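Local atomic coordinates of KaiC domain-containing protein (Pyrococcus horikoshii, PDB entry 2ZTS), a protein that probably binds ATP through a KaiC-like P-loop NTPase domain, and is found here holding ADP and magnesium in a six-chain assembly. Residues Glu29-Lys43 against Leu168-Ala181. Residues are numbered along the deposited sequence; the frame is centred on the assembly and turned at random.
Sequences EGTTVLLTGGTGTGK and LLEMGVTTILTTEA. With ADP (adenosine-5'-diphosphate), chain H.
Glu180 and Lys43 meet nearly at right angles beside the nucleotide, and their salt bridge shows how a residue following a neighbouring strand can hold a P-loop lysine. Lys43 NZ lies 2.8 Å from Glu180 OE1, on the anti side and 26° out of the carboxylate plane. A hydrogen bond of 2.8 Å joins the same NZ to ADP O1B, and another reaches Gly37 O from above the carbonyl plane. Bends at chi3 (-72°) and chi4 curl the lysine back to these acceptors, its CD passing over Thr179 O. Glu180 OE2 takes a short 2.5 Å hydrogen bond from Thr39 OG1, this one from above the carboxylate plane. An alanine in place of Glu180 would probably leave Lys43 NZ without its carboxylate and Thr39 OG1 without its acceptor, freer to turn.

Behind the loop, strands 32-36 and 174-179 run parallel at the middle of the sheet. Val33 N to Thr175 O (2.7 Å) and Leu177 N to Val33 O (2.9 Å) belong to a ladder of nearly straight hydrogen bonds. On one face Thr32 CG2 presses tightly on Leu177 CD1 at 3.4 Å; on the other Leu35 CB meets Ile176 CG2 at 3.6 Å, under Phe46 of helix 43-58. Further out, Thr178 OG1 is hydrogen-bonded to Asp142, a magnesium-site residue with no ion bound in this chain. The chemistry is that of a Walker A motif: amides of Gly40, Gly42 and Lys43 hold the phosphates, while Glu180 probably fixes the direction in which NZ reaches the beta-phosphate.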
# COMPACT_ATOMS: atom_id res chain seq x y z
N GLU C 29 31.54 -17.28 16.67
CA GLU C 29 32.01 -16.21 17.55
C GLU C 29 32.14 -14.88 16.81
O GLU C 29 32.65 -14.81 15.71
CB GLU C 29 33.36 -16.66 18.21
CG GLU C 29 33.88 -15.73 19.28
CD GLU C 29 35.14 -16.26 20.02
OE1 GLU C 29 35.63 -17.39 19.70
OE2 GLU C 29 35.62 -15.55 20.94
N GLY C 30 31.65 -13.80 17.40
CA GLY C 30 31.77 -12.50 16.79
C GLY C 30 30.55 -12.10 15.92
O GLY C 30 30.49 -10.95 15.49
N THR C 31 29.60 -13.00 15.68
CA THR C 31 28.43 -12.71 14.76
C THR C 31 27.40 -11.76 15.39
O THR C 31 27.12 -11.88 16.55
CB THR C 31 27.66 -14.00 14.45
OG1 THR C 31 28.54 -15.00 14.00
CG2 THR C 31 26.75 -13.82 13.27
N THR C 32 26.84 -10.84 14.63
CA THR C 32 25.59 -10.15 15.01
C THR C 32 24.38 -10.82 14.40
O THR C 32 24.30 -10.93 13.16
CB THR C 32 25.68 -8.75 14.55
OG1 THR C 32 26.78 -8.16 15.22
CG2 THR C 32 24.39 -7.89 14.99
N VAL C 33 23.49 -11.34 15.24
CA VAL C 33 22.29 -12.09 14.84
C VAL C 33 21.07 -11.23 15.08
O VAL C 33 20.90 -10.72 16.19
CB VAL C 33 22.14 -13.34 15.66
CG1 VAL C 33 20.93 -14.18 15.22
CG2 VAL C 33 23.45 -14.21 15.53
N LEU C 34 20.25 -11.07 14.05
CA LEU C 34 18.98 -10.39 14.09
C LEU C 34 17.96 -11.44 14.42
O LEU C 34 17.76 -12.41 13.68
CB LEU C 34 18.65 -9.73 12.75
CG LEU C 34 17.40 -8.84 12.82
CD1 LEU C 34 17.61 -7.58 13.68
CD2 LEU C 34 16.90 -8.46 11.46
N LEU C 35 17.35 -11.27 15.58
CA LEU C 35 16.24 -12.06 16.04
C LEU C 35 14.94 -11.22 15.78
O LEU C 35 14.73 -10.13 16.39
CB LEU C 35 16.45 -12.40 17.49
CG LEU C 35 15.29 -13.17 18.09
CD1 LEU C 35 15.15 -14.56 17.45
CD2 LEU C 35 15.43 -13.28 19.56
N THR C 36 14.08 -11.72 14.88
CA THR C 36 12.89 -10.99 14.42
C THR C 36 11.63 -11.84 14.54
O THR C 36 11.69 -13.05 14.55
CB THR C 36 13.12 -10.44 12.99
OG1 THR C 36 12.00 -9.64 12.55
CG2 THR C 36 13.29 -11.55 11.92
N GLY C 37 10.50 -11.17 14.71
CA GLY C 37 9.22 -11.75 14.91
C GLY C 37 8.25 -10.75 15.52
O GLY C 37 8.65 -9.71 16.11
N GLY C 38 6.97 -11.06 15.37
CA GLY C 38 5.87 -10.22 15.86
C GLY C 38 5.82 -10.18 17.37
O GLY C 38 6.54 -10.89 18.10
N THR C 39 4.99 -9.30 17.87
CA THR C 39 4.82 -9.17 19.31
C THR C 39 4.50 -10.56 19.93
O THR C 39 3.61 -11.29 19.47
CB THR C 39 3.61 -8.24 19.59
OG1 THR C 39 3.78 -7.01 18.89
CG2 THR C 39 3.48 -7.87 21.02
N GLY C 40 5.28 -10.96 20.93
CA GLY C 40 4.90 -12.07 21.75
C GLY C 40 5.32 -13.35 21.13
O GLY C 40 4.78 -14.40 21.48
N THR C 41 6.26 -13.31 20.22
CA THR C 41 6.75 -14.54 19.60
C THR C 41 7.95 -15.15 20.36
O THR C 41 8.34 -16.23 20.05
CB THR C 41 7.12 -14.33 18.13
OG1 THR C 41 8.06 -13.24 18.01
CG2 THR C 41 5.83 -13.91 17.26
N GLY C 42 8.45 -14.51 21.39
CA GLY C 42 9.46 -15.09 22.28
C GLY C 42 10.79 -14.41 22.16
O GLY C 42 11.76 -14.92 22.71
N LYS C 43 10.84 -13.25 21.53
CA LYS C 43 12.12 -12.58 21.29
C LYS C 43 12.91 -12.28 22.55
O LYS C 43 14.09 -12.62 22.67
CB LYS C 43 11.93 -11.27 20.55
CG LYS C 43 11.38 -11.42 19.13
CD LYS C 43 11.38 -10.15 18.44
CE LYS C 43 10.33 -9.14 18.93
NZ LYS C 43 8.98 -9.59 19.15
N LEU C 168 29.79 -2.63 17.22
CA LEU C 168 29.75 -4.10 17.23
C LEU C 168 31.00 -4.78 16.63
O LEU C 168 31.54 -5.71 17.20
CB LEU C 168 28.48 -4.67 16.55
CG LEU C 168 27.15 -4.28 17.20
CD1 LEU C 168 25.90 -4.63 16.34
CD2 LEU C 168 27.05 -4.91 18.66
N LEU C 169 31.41 -4.31 15.47
CA LEU C 169 32.57 -4.80 14.76
C LEU C 169 33.84 -4.62 15.66
O LEU C 169 34.66 -5.52 15.78
CB LEU C 169 32.72 -4.04 13.41
CG LEU C 169 32.10 -4.61 12.10
CD1 LEU C 169 30.78 -5.36 12.32
CD2 LEU C 169 31.91 -3.54 10.97
N GLU C 170 33.93 -3.48 16.32
CA GLU C 170 35.08 -3.18 17.19
C GLU C 170 35.11 -4.09 18.38
O GLU C 170 36.18 -4.58 18.75
CB GLU C 170 35.01 -1.77 17.73
CG GLU C 170 36.10 -0.84 17.28
CD GLU C 170 35.67 0.58 17.51
OE1 GLU C 170 35.04 1.18 16.57
OE2 GLU C 170 35.91 1.07 18.64
N MSE C 171 33.96 -4.35 18.98
CA MSE C 171 33.92 -5.13 20.20
C MSE C 171 34.08 -6.61 19.91
O MSE C 171 34.55 -7.36 20.76
CB MSE C 171 32.62 -4.92 20.94
CG MSE C 171 32.53 -3.58 21.60
SE MSE C 171 30.82 -3.35 22.64
CE MSE C 171 29.46 -3.98 21.31
N GLY C 172 33.71 -7.06 18.72
CA GLY C 172 33.82 -8.47 18.41
C GLY C 172 33.11 -9.43 19.35
O GLY C 172 33.60 -10.55 19.50
N VAL C 173 31.99 -9.04 19.99
CA VAL C 173 31.22 -10.00 20.82
C VAL C 173 30.14 -10.71 20.00
O VAL C 173 29.94 -10.44 18.87
CB VAL C 173 30.65 -9.40 22.13
CG1 VAL C 173 31.81 -8.93 23.02
CG2 VAL C 173 29.67 -8.22 21.89
N THR C 174 29.53 -11.74 20.56
CA THR C 174 28.50 -12.44 19.82
C THR C 174 27.22 -11.82 20.31
O THR C 174 26.96 -11.86 21.49
CB THR C 174 28.52 -13.90 20.18
OG1 THR C 174 29.77 -14.51 19.80
CG2 THR C 174 27.39 -14.64 19.41
N THR C 175 26.46 -11.23 19.39
CA THR C 175 25.35 -10.35 19.70
C THR C 175 24.03 -10.81 19.10
O THR C 175 24.02 -11.21 17.93
CB THR C 175 25.67 -8.99 19.11
OG1 THR C 175 26.91 -8.53 19.67
CG2 THR C 175 24.60 -7.89 19.49
N ILE C 176 22.93 -10.74 19.89
CA ILE C 176 21.54 -10.76 19.37
C ILE C 176 20.90 -9.35 19.46
O ILE C 176 20.91 -8.70 20.51
CB ILE C 176 20.68 -11.78 20.10
CG1 ILE C 176 21.22 -13.18 19.83
CG2 ILE C 176 19.18 -11.68 19.69
CD1 ILE C 176 20.65 -14.28 20.77
N LEU C 177 20.38 -8.88 18.34
CA LEU C 177 19.57 -7.67 18.24
C LEU C 177 18.18 -8.11 17.91
O LEU C 177 18.00 -8.98 17.04
CB LEU C 177 20.04 -6.76 17.09
CG LEU C 177 21.54 -6.45 16.99
CD1 LEU C 177 21.89 -5.77 15.70
CD2 LEU C 177 21.93 -5.56 18.16
N THR C 178 17.20 -7.53 18.56
CA THR C 178 15.81 -7.90 18.31
C THR C 178 15.12 -6.81 17.57
O THR C 178 15.42 -5.62 17.79
CB THR C 178 15.07 -8.20 19.60
OG1 THR C 178 14.87 -7.00 20.35
CG2 THR C 178 15.92 -9.11 20.50
N THR C 179 14.22 -7.19 16.66
CA THR C 179 13.33 -6.25 16.02
C THR C 179 11.96 -6.89 15.80
O THR C 179 11.80 -8.11 15.97
CB THR C 179 13.95 -5.71 14.75
OG1 THR C 179 13.15 -4.64 14.21
CG2 THR C 179 13.95 -6.73 13.65
N GLU C 180 10.96 -6.07 15.50
CA GLU C 180 9.59 -6.56 15.47
C GLU C 180 8.79 -6.03 14.27
O GLU C 180 8.57 -4.82 14.20
CB GLU C 180 8.92 -6.17 16.78
CG GLU C 180 7.47 -6.66 16.99
CD GLU C 180 7.00 -6.49 18.45
OE1 GLU C 180 7.65 -7.09 19.38
OE2 GLU C 180 5.98 -5.77 18.66
N ALA C 181 8.42 -6.95 13.36
CA ALA C 181 7.35 -6.83 12.32
C ALA C 181 6.35 -8.07 12.31
O ALA C 181 6.75 -9.16 12.75
CB ALA C 181 7.98 -6.75 10.94
PB ADP H . 8.30 -10.78 22.51
O1B ADP H . 8.54 -11.43 21.21
O2B ADP H . 7.13 -9.79 22.47
O3B ADP H . 9.58 -10.09 23.09
PA ADP H . 8.31 -12.48 24.89
O1A ADP H . 9.72 -13.11 24.94
O2A ADP H . 8.14 -11.32 25.85
O3A ADP H . 7.85 -12.08 23.38
O5' ADP H . 7.32 -13.69 25.15
C5' ADP H . 6.44 -13.73 26.23
C4' ADP H . 5.57 -14.96 26.18
O4' ADP H . 6.13 -16.12 26.76
C3' ADP H . 4.26 -14.69 26.88
O3' ADP H . 3.45 -13.92 25.99
C2' ADP H . 3.80 -16.09 27.24
O2' ADP H . 3.12 -16.70 26.20
C1' ADP H . 5.11 -16.86 27.44
N9 ADP H . 5.53 -16.94 28.84
C8 ADP H . 5.97 -15.88 29.64
N7 ADP H . 6.31 -16.36 30.85
C5 ADP H . 6.04 -17.70 30.86
C6 ADP H . 6.19 -18.69 31.82
N6 ADP H . 6.92 -18.47 32.93
N1 ADP H . 5.86 -20.00 31.49
C2 ADP H . 5.39 -20.32 30.23
N3 ADP H . 5.25 -19.33 29.26
C4 ADP H . 5.57 -18.06 29.58